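Side-chain contacts in Rab GDP-dissociation inhibitor (Saccharomyces cerevisiae, PDB 2BCG), which inhibits GDP release from Rab GTPases such as SEC4 and extracts GDP-bound YPT7 from membranes, serving the yeast secretory pathway: residues I15-G20 against E278-K283; L30-K35 against A249-I254; E60-N65 against V84-K89; S232-P237 against A419-E424. All blocks are in the same frame, centred on the assembly; numbering follows the deposited sequence.

Contact 1 of 4, residues I15-G20 against E278-K283; sequences IVLGTG and EGVKTK
I15 and L17 both turn CG1 or CG away from the carbonyl carbon (chi1 -68° and -55°) and then run out extended, which carries their terminal methyls across to V280. V280 answers with both branches. Its CG2 comes within 4.4 Å of I15 CD1, while CG1 stands 4.5 Å from L17 CD1. One beta-branched residue thus bridges two residues two positions apart, on the same face of a strand, and its short side chain suits the 9.0 Å between the axes of strands 15-17 and 278-282. I15 CD1 also rests 4.4 Å from G279 CA, against bare backbone. G279 forms a classic beta bulge with E278 against strand 267-271. The contact is buried and wholly apolar, and I40 of strand 37-40 adds to the packing on V280. L17 leads into G18-T19-G20, the glycine-containing turn before helix 21-32, where the positive phi of G18 would bring a CB against the preceding carbonyl. The N-to-C directions of strands 15-17 and 278-282 diverge by 56°. The first belongs to the parallel sheet and the second to a three-stranded antiparallel sheet packed against it: the layering of a Rossmann-like fold related to that of FAD-binding proteins.

Contact 2 of 4, residues L30-K35 against A249-I254; sequences LSVDGK and ARLSAI
The hydroxyl oxygen of S252 is gripped by two others: S31 OG, 2.9 Å from S252 OG, and S27 OG one turn earlier on the helix of S31. Either hydroxyl of the S31-S252 pair could be the donor. S31 OG has a further, weak bond to the backbone O of S27, for which its torsion is right: at chi1 -73° it folds back beside its own N, toward the preceding turn. S252 instead sets OG opposite its backbone N (chi1 -175°), out toward helix 21-32. The small chain suits the place, because the CA atoms of S31 and S252 are just 5.3 Å apart, and S31 CB already lies 3.6 Å from S252 O. These buried hydroxyls satisfy one another where the helices come near.

Beside them, V32 and L251 make the apolar half. V32 CG2 comes up to the fork of L251, 4.1 Å from L251 CD1, and the two chains cross at a slant. V32 is exposed, while L251 is also covered by R447. Just beyond, G34 takes a positive phi and closes helix 21-32 in a Schellman motif, K35 N bonding back to L30 O. Outside this pairing, R250 of helix 243-254 makes a salt bridge to an acidic side chain of the other protein chain, in a region that interacts with YPT1. The arrangement is a close helix-helix approach through small residues, joining the first helix of the Rossmann-like domain to the helix that leads into edge strand 258-260.

Contact 3 of 4, residues E60-N65 against V84-K89; sequences EKFKQN and VDLIPK
The F62 ring meets L86 at its edge: L86 CD2 lies in the ring plane, 3.9 Å from F62 CE2 and 4.1 Å from F62 CZ. One face of the same ring carries K61 CB, 3.7 Å above the plane and displaced toward the rim, so the lysine of the preceding position helps to confine the phenyl group. L86 serves both neighbours with its forked end: chi1 of -65° directs the fork toward the helix, and chi2 of 174° shares its methyls out, CD2 to the phenylalanine and CD1 to the lysine. K61 and L86 meet tip to tip, L86 CD1 lying 4.0 Å from K61 CE, and K61 CD adds a contact of 4.1 Å with L86 CD2. The lysine chain is extended until its last torsion, where chi4 of -62° bends the ammonium aside and leaves the CD and CE methylenes nearest the leucine.

A lysine fits this exposed position because its long aliphatic stem can cover the leucine while its charge remains at the surface; the phenylalanine and leucine are themselves only partly exposed. The next residue, K63, holds the end of the helix to strand 391-402 through a salt bridge with E391 and a cation-pi contact with F393. The arrangement is a small apolar patch at the surface, laying the last turn of helix 55-62 against the residue that follows strand 84-85 of a two-stranded antiparallel sheet.

Contact 4 of 4, residues S232-P237 against A419-E424; sequences SPYLYP and ASSHFE
Y234 meets S421 and H422 at the start of the central strand of a three-stranded antiparallel sheet; strand 112-114 and the end of strand 234-237 fall in the regions, 108-114 and 236-261, that interact with YPT1. The polar ends, Y234 OH and S421 OG, stand 3.7 Å apart, too far for a direct bond, and are linked through Q331 instead. The amide of Q331 offers NE2 to the tyrosine oxygen and OE1 to the serine oxygen, so one glutamine satisfies two buried hydroxyls. A chi1 of 69° turns S421 OG toward the tyrosine and Q331. H422 contributes its CB, 4.3 Å from Y234 CE1, in an oblique approach to the ring.

One face of the tyrosine ring is covered by P233, its CG 3.6 Å above the plane, over the centre. F90 meets the same ring with the planes about 25° apart. S232 fixes the start of the strand as an ST turn, its OG accepting from Y234 N at 3.0 Å. Within segment 419-424, H422 ND1 receives a weak bond of 3.3 Å from E424 N, at the start of helix 424-438. M92 of strand 91-92 touches both Y234 and H422, and helix 212-229, through Y222, S225 and the geranylgeranyl-pocket residue V226, covers P233. The contact therefore lies between that helix, the three-stranded sheet and strand 330-334, where Q331 sits.

Contacts 1 and 2 belong to the Rossmann-like part of the fold, their centres 16 Å apart: strand 14-17 of the first is followed, after the turn 18-20, by helix 21-32 of the second. Contacts 3 and 4, with centres 20 Å apart, touch each other. D85 OD2 lies 2.5 Å from Y236 OH, and K89 NZ 2.8 Å from S420 O, so polar bonds tie segment 84-89 to both segments of contact 4. Contact 4 is joined in turn to contact 2, 25 Å away between centres, because strand 234-237 is followed by helix 243-254. It lies near, but does not touch, the lipid site: the side chain of Y234 is about 11 Å from a bound geranylgeranyl group.

Contact 1 of 4, residues I15-G20 against E278-K283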
loop_
_atom_site.group_PDB
_atom_site.type_symbol
_atom_site.label_atom_id
_atom_site.label_comp_id
_atom_site.label_asym_id
_atom_site.label_seq_id
_atom_site.Cartn_x
_atom_site.Cartn_y
_atom_site.Cartn_z
ATOM N N ILE A 15 4.012 15.844 14.202
ATOM C CA ILE A 15 2.628 15.653 13.729
ATOM C C ILE A 15 2.651 15.418 12.214
ATOM O O ILE A 15 3.348 16.100 11.486
ATOM C CB ILE A 15 1.746 16.855 14.118
ATOM C CG1 ILE A 15 1.600 16.858 15.645
ATOM C CG2 ILE A 15 0.372 16.793 13.420
ATOM C CD1 ILE A 15 0.948 18.140 16.201
ATOM N N VAL A 16 1.903 14.407 11.763
ATOM C CA VAL A 16 1.811 14.101 10.331
ATOM C C VAL A 16 0.336 14.244 9.931
ATOM O O VAL A 16 -0.537 13.757 10.658
ATOM C CB VAL A 16 2.346 12.690 10.035
ATOM C CG1 VAL A 16 2.378 12.414 8.527
ATOM C CG2 VAL A 16 3.763 12.524 10.640
ATOM N N LEU A 17 0.094 14.922 8.809
ATOM C CA LEU A 17 -1.264 15.197 8.308
ATOM C C LEU A 17 -1.466 14.569 6.944
ATOM O O LEU A 17 -0.702 14.828 5.994
ATOM C CB LEU A 17 -1.545 16.695 8.217
ATOM C CG LEU A 17 -1.313 17.447 9.541
ATOM C CD1 LEU A 17 -1.590 18.936 9.301
ATOM C CD2 LEU A 17 -2.178 16.894 10.653
ATOM N N GLY A 18 -2.519 13.754 6.874
ATOM C CA GLY A 18 -2.831 12.971 5.684
ATOM C C GLY A 18 -2.166 11.617 5.693
ATOM O O GLY A 18 -0.982 11.474 6.066
ATOM N N THR A 19 -2.935 10.603 5.287
ATOM C CA THR A 19 -2.382 9.244 5.292
ATOM C C THR A 19 -2.138 8.703 3.891
ATOM O O THR A 19 -2.243 7.490 3.668
ATOM C CB THR A 19 -3.278 8.262 6.078
ATOM O OG1 THR A 19 -4.607 8.246 5.515
ATOM C CG2 THR A 19 -3.369 8.647 7.548
ATOM N N GLY A 20 -1.764 9.581 2.954
ATOM C CA GLY A 20 -1.069 9.099 1.760
ATOM C C GLY A 20 0.187 8.306 2.050
ATOM O O GLY A 20 0.820 8.452 3.115
ATOM N N GLU A 278 3.600 25.137 15.314
ATOM C CA GLU A 278 3.627 24.672 16.693
ATOM C C GLU A 278 2.601 23.588 17.059
ATOM O O GLU A 278 2.834 22.813 17.998
ATOM C CB GLU A 278 3.516 25.849 17.664
ATOM C CG GLU A 278 4.771 26.710 17.767
ATOM C CD GLU A 278 4.650 27.783 18.845
ATOM O OE1 GLU A 278 5.717 28.189 19.376
ATOM O OE2 GLU A 278 3.508 28.218 19.146
ATOM N N GLY A 279 1.496 23.533 16.313
ATOM C CA GLY A 279 0.479 22.494 16.537
ATOM C C GLY A 279 -0.799 22.628 15.741
ATOM O O GLY A 279 -0.887 23.414 14.794
ATOM N N VAL A 280 -1.802 21.838 16.131
ATOM C CA VAL A 280 -3.116 21.826 15.468
ATOM C C VAL A 280 -4.232 21.765 16.513
ATOM O O VAL A 280 -4.055 21.157 17.576
ATOM C CB VAL A 280 -3.281 20.645 14.449
ATOM C CG1 VAL A 280 -2.286 20.783 13.313
ATOM C CG2 VAL A 280 -3.170 19.298 15.131
ATOM N N LYS A 281 -5.370 22.391 16.198
ATOM C CA LYS A 281 -6.577 22.274 17.009
ATOM C C LYS A 281 -7.579 21.392 16.273
ATOM O O LYS A 281 -7.820 21.551 15.068
ATOM C CB LYS A 281 -7.177 23.663 17.258
ATOM C CG LYS A 281 -8.412 23.716 18.171
ATOM C CD LYS A 281 -8.916 25.173 18.322
ATOM C CE LYS A 281 -10.166 25.294 19.189
ATOM N NZ LYS A 281 -10.459 26.750 19.478
ATOM N N THR A 282 -8.157 20.452 17.018
ATOM C CA THR A 282 -9.122 19.520 16.477
ATOM C C THR A 282 -10.284 19.393 17.461
ATOM O O THR A 282 -10.199 19.908 18.580
ATOM C CB THR A 282 -8.473 18.125 16.289
ATOM O OG1 THR A 282 -8.299 17.532 17.572
ATOM C CG2 THR A 282 -7.096 18.185 15.566
ATOM N N LYS A 283 -11.349 18.699 17.032
ATOM C CA LYS A 283 -12.496 18.358 17.885
ATOM C C LYS A 283 -12.102 17.561 19.123
ATOM O O LYS A 283 -12.860 17.496 20.091
ATOM C CB LYS A 283 -13.535 17.561 17.075
ATOM C CG LYS A 283 -13.068 16.167 16.647
ATOM C CD LYS A 283 -14.067 15.500 15.710
ATOM C CE LYS A 283 -13.636 14.073 15.406
ATOM N NZ LYS A 283 -14.549 13.395 14.446
#

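Contact 2 of 4, residues L30-K35 against A249-I254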
loop_
_atom_site.group_PDB
_atom_site.type_symbol
_atom_site.label_atom_id
_atom_site.label_comp_id
_atom_site.label_asym_id
_atom_site.label_seq_id
_atom_site.Cartn_x
_atom_site.Cartn_y
_atom_site.Cartn_z
ATOM N N LEU A 30 9.986 7.432 11.208
ATOM C CA LEU A 30 10.265 8.279 12.367
ATOM C C LEU A 30 9.868 7.595 13.685
ATOM O O LEU A 30 10.583 7.723 14.663
ATOM C CB LEU A 30 9.568 9.611 12.206
ATOM C CG LEU A 30 10.169 10.468 11.068
ATOM C CD1 LEU A 30 9.234 11.613 10.727
ATOM C CD2 LEU A 30 11.574 11.039 11.478
ATOM N N SER A 31 8.758 6.845 13.708
ATOM C CA SER A 31 8.392 6.054 14.868
ATOM C C SER A 31 9.502 5.023 15.143
ATOM O O SER A 31 9.930 4.848 16.309
ATOM C CB SER A 31 7.026 5.387 14.683
ATOM O OG SER A 31 5.993 6.358 14.798
ATOM N N VAL A 32 9.973 4.362 14.084
ATOM C CA VAL A 32 11.091 3.404 14.235
ATOM C C VAL A 32 12.345 4.075 14.824
ATOM O O VAL A 32 13.052 3.446 15.633
ATOM C CB VAL A 32 11.414 2.689 12.895
ATOM C CG1 VAL A 32 12.748 1.912 12.990
ATOM C CG2 VAL A 32 10.293 1.733 12.558
ATOM N N ASP A 33 12.613 5.307 14.413
ATOM C CA ASP A 33 13.758 6.084 14.943
ATOM C C ASP A 33 13.574 6.407 16.448
ATOM O O ASP A 33 14.517 6.881 17.093
ATOM C CB ASP A 33 13.875 7.436 14.228
ATOM C CG ASP A 33 14.533 7.362 12.847
ATOM O OD1 ASP A 33 14.357 8.351 12.096
ATOM O OD2 ASP A 33 15.218 6.364 12.515
ATOM N N GLY A 34 12.389 6.151 17.011
ATOM C CA GLY A 34 12.117 6.486 18.419
ATOM C C GLY A 34 11.353 7.780 18.647
ATOM O O GLY A 34 11.177 8.183 19.803
ATOM N N LYS A 35 10.878 8.431 17.572
ATOM C CA LYS A 35 10.139 9.674 17.687
ATOM C C LYS A 35 8.686 9.372 18.086
ATOM O O LYS A 35 8.149 8.310 17.743
ATOM C CB LYS A 35 10.188 10.469 16.380
ATOM C CG LYS A 35 11.590 10.875 15.893
ATOM C CD LYS A 35 12.238 11.800 16.916
ATOM C CE LYS A 35 13.691 12.132 16.578
ATOM N NZ LYS A 35 14.436 12.565 17.820
ATOM N N ALA A 249 1.318 2.664 8.213
ATOM C CA ALA A 249 0.604 3.197 9.404
ATOM C C ALA A 249 0.656 2.174 10.542
ATOM O O ALA A 249 0.858 2.538 11.709
ATOM C CB ALA A 249 -0.849 3.534 9.061
ATOM N N ARG A 250 0.470 0.896 10.204
ATOM C CA ARG A 250 0.597 -0.144 11.231
ATOM C C ARG A 250 2.045 -0.149 11.822
ATOM O O ARG A 250 2.215 -0.205 13.059
ATOM C CB ARG A 250 0.208 -1.504 10.684
ATOM C CG ARG A 250 0.368 -2.574 11.751
ATOM C CD ARG A 250 -0.102 -3.903 11.259
ATOM N NE ARG A 250 0.143 -4.892 12.305
ATOM C CZ ARG A 250 -0.692 -5.109 13.333
ATOM N NH1 ARG A 250 -1.871 -4.450 13.441
ATOM N NH2 ARG A 250 -0.338 -6.000 14.256
ATOM N N LEU A 251 3.072 -0.043 10.946
ATOM C CA LEU A 251 4.482 0.026 11.432
ATOM C C LEU A 251 4.635 1.192 12.422
ATOM O O LEU A 251 5.192 1.043 13.527
ATOM C CB LEU A 251 5.436 0.218 10.249
ATOM C CG LEU A 251 6.908 0.373 10.638
ATOM C CD1 LEU A 251 7.536 -0.946 11.100
ATOM C CD2 LEU A 251 7.656 0.958 9.439
ATOM N N SER A 252 4.117 2.355 12.043
ATOM C CA SER A 252 4.189 3.503 12.938
ATOM C C SER A 252 3.477 3.206 14.275
ATOM O O SER A 252 4.029 3.487 15.344
ATOM C CB SER A 252 3.544 4.729 12.294
ATOM O OG SER A 252 3.726 5.844 13.135
ATOM N N ALA A 253 2.272 2.651 14.203
ATOM C CA ALA A 253 1.493 2.359 15.445
ATOM C C ALA A 253 2.255 1.390 16.351
ATOM O O ALA A 253 2.302 1.557 17.568
ATOM C CB ALA A 253 0.126 1.793 15.069
ATOM N N ILE A 254 2.887 0.388 15.752
ATOM C CA ILE A 254 3.649 -0.579 16.542
ATOM C C ILE A 254 4.751 0.127 17.319
ATOM O O ILE A 254 5.035 -0.208 18.480
ATOM C CB ILE A 254 4.243 -1.681 15.618
ATOM C CG1 ILE A 254 3.124 -2.612 15.157
ATOM C CG2 ILE A 254 5.341 -2.470 16.327
ATOM C CD1 ILE A 254 3.465 -3.439 13.976
#

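Contact 3 of 4, residues E60-N65 against V84-K89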
loop_
_atom_site.group_PDB
_atom_site.type_symbol
_atom_site.label_atom_id
_atom_site.label_comp_id
_atom_site.label_asym_id
_atom_site.label_seq_id
_atom_site.Cartn_x
_atom_site.Cartn_y
_atom_site.Cartn_z
ATOM N N GLU A 60 -19.692 7.632 -6.297
ATOM C CA GLU A 60 -19.858 8.867 -5.522
ATOM C C GLU A 60 -18.889 9.949 -5.966
ATOM O O GLU A 60 -19.247 11.122 -6.076
ATOM C CB GLU A 60 -19.679 8.598 -4.018
ATOM C CG GLU A 60 -20.815 7.815 -3.400
ATOM C CD GLU A 60 -22.197 8.501 -3.525
ATOM O OE1 GLU A 60 -22.294 9.748 -3.371
ATOM O OE2 GLU A 60 -23.183 7.763 -3.779
ATOM N N LYS A 61 -17.662 9.540 -6.271
ATOM C CA LYS A 61 -16.616 10.464 -6.629
ATOM C C LYS A 61 -16.687 10.979 -8.070
ATOM O O LYS A 61 -16.343 12.145 -8.331
ATOM C CB LYS A 61 -15.274 9.760 -6.405
ATOM C CG LYS A 61 -14.158 10.632 -5.984
ATOM C CD LYS A 61 -13.017 9.761 -5.398
ATOM C CE LYS A 61 -11.889 10.647 -4.888
ATOM N NZ LYS A 61 -11.318 11.436 -6.033
ATOM N N PHE A 62 -17.072 10.113 -9.022
ATOM C CA PHE A 62 -16.849 10.446 -10.433
ATOM C C PHE A 62 -18.107 10.504 -11.300
ATOM O O PHE A 62 -18.001 10.824 -12.495
ATOM C CB PHE A 62 -15.848 9.473 -11.072
ATOM C CG PHE A 62 -14.482 9.505 -10.458
ATOM C CD1 PHE A 62 -13.624 10.592 -10.661
ATOM C CD2 PHE A 62 -14.034 8.433 -9.713
ATOM C CE1 PHE A 62 -12.350 10.627 -10.085
ATOM C CE2 PHE A 62 -12.745 8.451 -9.127
ATOM C CZ PHE A 62 -11.901 9.536 -9.338
ATOM N N LYS A 63 -19.259 10.179 -10.704
ATOM C CA LYS A 63 -20.553 10.151 -11.431
ATOM C C LYS A 63 -21.550 11.149 -10.872
ATOM O O LYS A 63 -21.469 11.558 -9.706
ATOM C CB LYS A 63 -21.149 8.750 -11.418
ATOM C CG LYS A 63 -20.292 7.739 -12.152
ATOM C CD LYS A 63 -20.372 7.888 -13.671
ATOM C CE LYS A 63 -19.482 6.875 -14.376
ATOM N NZ LYS A 63 -19.623 7.023 -15.852
ATOM N N GLN A 64 -22.491 11.557 -11.715
ATOM C CA GLN A 64 -23.485 12.544 -11.292
ATOM C C GLN A 64 -24.626 11.896 -10.485
ATOM O O GLN A 64 -25.043 12.435 -9.450
ATOM C CB GLN A 64 -24.024 13.282 -12.518
ATOM C CG GLN A 64 -23.000 14.181 -13.217
ATOM C CD GLN A 64 -23.460 14.656 -14.591
ATOM O OE1 GLN A 64 -24.310 14.024 -15.233
ATOM N NE2 GLN A 64 -22.897 15.775 -15.055
ATOM N N ASN A 65 -25.114 10.745 -10.935
ATOM C CA ASN A 65 -26.224 10.046 -10.300
ATOM C C ASN A 65 -25.860 8.603 -10.021
ATOM O O ASN A 65 -26.189 7.719 -10.820
ATOM C CB ASN A 65 -27.482 10.089 -11.184
ATOM C CG ASN A 65 -27.900 11.495 -11.515
ATOM O OD1 ASN A 65 -27.404 12.092 -12.469
ATOM N ND2 ASN A 65 -28.806 12.046 -10.720
ATOM N N VAL A 84 -10.155 -0.214 -5.857
ATOM C CA VAL A 84 -9.749 0.422 -7.086
ATOM C C VAL A 84 -8.828 1.606 -6.827
ATOM O O VAL A 84 -9.245 2.575 -6.186
ATOM C CB VAL A 84 -10.993 0.906 -7.861
ATOM C CG1 VAL A 84 -10.575 1.577 -9.178
ATOM C CG2 VAL A 84 -11.991 -0.234 -8.040
ATOM N N ASP A 85 -7.591 1.507 -7.315
ATOM C CA ASP A 85 -6.619 2.600 -7.171
ATOM C C ASP A 85 -7.173 3.877 -7.800
ATOM O O ASP A 85 -7.677 3.885 -8.942
ATOM C CB ASP A 85 -5.310 2.253 -7.886
ATOM C CG ASP A 85 -4.627 1.031 -7.320
ATOM O OD1 ASP A 85 -4.837 0.679 -6.134
ATOM O OD2 ASP A 85 -3.854 0.419 -8.096
ATOM N N LEU A 86 -7.032 4.984 -7.078
ATOM C CA LEU A 86 -7.342 6.276 -7.680
ATOM C C LEU A 86 -6.181 6.774 -8.554
ATOM O O LEU A 86 -6.392 7.523 -9.505
ATOM C CB LEU A 86 -7.630 7.280 -6.570
ATOM C CG LEU A 86 -8.888 6.993 -5.699
ATOM C CD1 LEU A 86 -8.983 7.983 -4.556
ATOM C CD2 LEU A 86 -10.143 7.112 -6.515
ATOM N N ILE A 87 -4.957 6.351 -8.190
ATOM C CA ILE A 87 -3.744 6.772 -8.887
ATOM C C ILE A 87 -2.874 5.544 -9.216
ATOM O O ILE A 87 -2.375 4.891 -8.298
ATOM C CB ILE A 87 -2.923 7.811 -8.065
ATOM C CG1 ILE A 87 -3.783 9.043 -7.810
ATOM C CG2 ILE A 87 -1.593 8.122 -8.815
ATOM C CD1 ILE A 87 -3.057 10.150 -7.045
ATOM N N PRO A 88 -2.708 5.227 -10.512
ATOM C CA PRO A 88 -2.027 3.982 -10.826
ATOM C C PRO A 88 -0.509 4.051 -10.580
ATOM O O PRO A 88 0.158 4.998 -10.990
ATOM C CB PRO A 88 -2.370 3.777 -12.313
ATOM C CG PRO A 88 -2.512 5.172 -12.842
ATOM C CD PRO A 88 -3.124 5.963 -11.729
ATOM N N LYS A 89 0.023 3.036 -9.928
ATOM C CA LYS A 89 1.488 2.911 -9.789
ATOM C C LYS A 89 1.817 1.441 -9.672
ATOM O O LYS A 89 1.052 0.695 -9.002
ATOM C CB LYS A 89 2.014 3.570 -8.501
ATOM C CG LYS A 89 1.694 5.023 -8.355
ATOM C CD LYS A 89 2.680 5.857 -9.176
ATOM C CE LYS A 89 2.322 7.308 -9.098
ATOM N NZ LYS A 89 3.322 8.102 -9.886
#

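Contact 4 of 4, residues S232-P237 against A419-E424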
loop_
_atom_site.group_PDB
_atom_site.type_symbol
_atom_site.label_atom_id
_atom_site.label_comp_id
_atom_site.label_asym_id
_atom_site.label_seq_id
_atom_site.Cartn_x
_atom_site.Cartn_y
_atom_site.Cartn_z
ATOM N N SER A 232 8.630 -9.027 -16.030
ATOM C CA SER A 232 8.548 -7.586 -16.169
ATOM C C SER A 232 9.355 -6.977 -15.020
ATOM O O SER A 232 9.744 -7.666 -14.079
ATOM C CB SER A 232 7.087 -7.096 -16.064
ATOM O OG SER A 232 6.711 -7.039 -14.686
ATOM N N PRO A 233 9.566 -5.669 -15.081
ATOM C CA PRO A 233 10.257 -5.071 -13.935
ATOM C C PRO A 233 9.385 -4.789 -12.695
ATOM O O PRO A 233 9.903 -4.241 -11.718
ATOM C CB PRO A 233 10.759 -3.764 -14.516
ATOM C CG PRO A 233 9.718 -3.405 -15.532
ATOM C CD PRO A 233 9.250 -4.675 -16.121
ATOM N N TYR A 234 8.103 -5.166 -12.726
ATOM C CA TYR A 234 7.139 -4.639 -11.740
ATOM C C TYR A 234 6.499 -5.636 -10.826
ATOM O O TYR A 234 6.174 -6.764 -11.238
ATOM C CB TYR A 234 5.985 -3.949 -12.464
ATOM C CG TYR A 234 6.381 -2.860 -13.418
ATOM C CD1 TYR A 234 7.104 -1.760 -12.968
ATOM C CD2 TYR A 234 5.934 -2.866 -14.733
ATOM C CE1 TYR A 234 7.464 -0.738 -13.829
ATOM C CE2 TYR A 234 6.279 -1.844 -15.606
ATOM C CZ TYR A 234 7.034 -0.765 -15.152
ATOM O OH TYR A 234 7.346 0.264 -16.019
ATOM N N LEU A 235 6.218 -5.153 -9.616
ATOM C CA LEU A 235 5.325 -5.829 -8.667
ATOM C C LEU A 235 4.058 -4.973 -8.391
ATOM O O LEU A 235 4.066 -3.785 -8.631
ATOM C CB LEU A 235 6.063 -6.058 -7.343
ATOM C CG LEU A 235 7.426 -6.771 -7.360
ATOM C CD1 LEU A 235 8.040 -6.818 -5.960
ATOM C CD2 LEU A 235 7.259 -8.183 -7.958
ATOM N N TYR A 236 3.013 -5.611 -7.875
ATOM C CA TYR A 236 1.768 -4.913 -7.535
ATOM C C TYR A 236 1.185 -5.575 -6.270
ATOM O O TYR A 236 1.194 -6.790 -6.165
ATOM C CB TYR A 236 0.765 -4.980 -8.697
ATOM C CG TYR A 236 -0.502 -4.180 -8.440
ATOM C CD1 TYR A 236 -0.544 -2.807 -8.680
ATOM C CD2 TYR A 236 -1.650 -4.803 -7.909
ATOM C CE1 TYR A 236 -1.684 -2.062 -8.388
ATOM C CE2 TYR A 236 -2.791 -4.060 -7.633
ATOM C CZ TYR A 236 -2.799 -2.701 -7.859
ATOM O OH TYR A 236 -3.961 -2.019 -7.575
ATOM N N PRO A 237 0.712 -4.777 -5.307
ATOM C CA PRO A 237 0.160 -5.367 -4.072
ATOM C C PRO A 237 -1.218 -6.005 -4.228
ATOM O O PRO A 237 -2.138 -5.417 -4.826
ATOM C CB PRO A 237 0.025 -4.167 -3.124
ATOM C CG PRO A 237 -0.150 -2.994 -4.033
ATOM C CD PRO A 237 0.649 -3.303 -5.292
ATOM N N ALA A 419 2.701 11.610 -12.670
ATOM C CA ALA A 419 2.217 10.797 -13.791
ATOM C C ALA A 419 3.083 9.582 -14.087
ATOM O O ALA A 419 2.741 8.777 -14.960
ATOM C CB ALA A 419 2.142 11.664 -15.030
ATOM N N SER A 420 4.199 9.428 -13.382
ATOM C CA SER A 420 5.107 8.303 -13.648
ATOM C C SER A 420 4.379 7.016 -13.302
ATOM O O SER A 420 3.451 7.003 -12.466
ATOM C CB SER A 420 6.437 8.424 -12.911
ATOM O OG SER A 420 6.263 8.223 -11.534
ATOM N N SER A 421 4.834 5.928 -13.920
ATOM C CA SER A 421 4.070 4.673 -13.854
ATOM C C SER A 421 4.431 3.802 -12.654
ATOM O O SER A 421 3.815 2.762 -12.426
ATOM C CB SER A 421 4.307 3.899 -15.158
ATOM O OG SER A 421 5.638 3.427 -15.250
ATOM N N HIS A 422 5.426 4.234 -11.880
ATOM C CA HIS A 422 5.848 3.472 -10.711
ATOM C C HIS A 422 6.259 4.407 -9.575
ATOM O O HIS A 422 6.224 5.625 -9.733
ATOM C CB HIS A 422 6.974 2.504 -11.090
ATOM C CG HIS A 422 8.168 3.173 -11.678
ATOM N ND1 HIS A 422 9.167 3.719 -10.903
ATOM C CD2 HIS A 422 8.524 3.398 -12.969
ATOM C CE1 HIS A 422 10.092 4.243 -11.688
ATOM N NE2 HIS A 422 9.730 4.057 -12.946
ATOM N N PHE A 423 6.613 3.836 -8.419
ATOM C CA PHE A 423 6.744 4.622 -7.178
ATOM C C PHE A 423 8.155 5.192 -6.901
ATOM O O PHE A 423 8.390 5.799 -5.847
ATOM C CB PHE A 423 6.236 3.788 -5.960
ATOM C CG PHE A 423 4.786 4.062 -5.537
ATOM C CD1 PHE A 423 4.292 5.364 -5.453
ATOM C CD2 PHE A 423 3.930 3.014 -5.160
ATOM C CE1 PHE A 423 2.972 5.633 -5.031
ATOM C CE2 PHE A 423 2.630 3.280 -4.731
ATOM C CZ PHE A 423 2.165 4.588 -4.652
ATOM N N GLU A 424 9.095 5.093 -7.858
ATOM C CA GLU A 424 10.443 5.586 -7.537
ATOM C C GLU A 424 10.463 7.075 -7.186
ATOM O O GLU A 424 11.180 7.492 -6.255
ATOM C CB GLU A 424 11.425 5.262 -8.660
ATOM C CG GLU A 424 12.756 4.799 -8.166
ATOM C CD GLU A 424 12.712 3.563 -7.243
ATOM O OE1 GLU A 424 11.785 2.700 -7.327
ATOM O OE2 GLU A 424 13.624 3.470 -6.413
#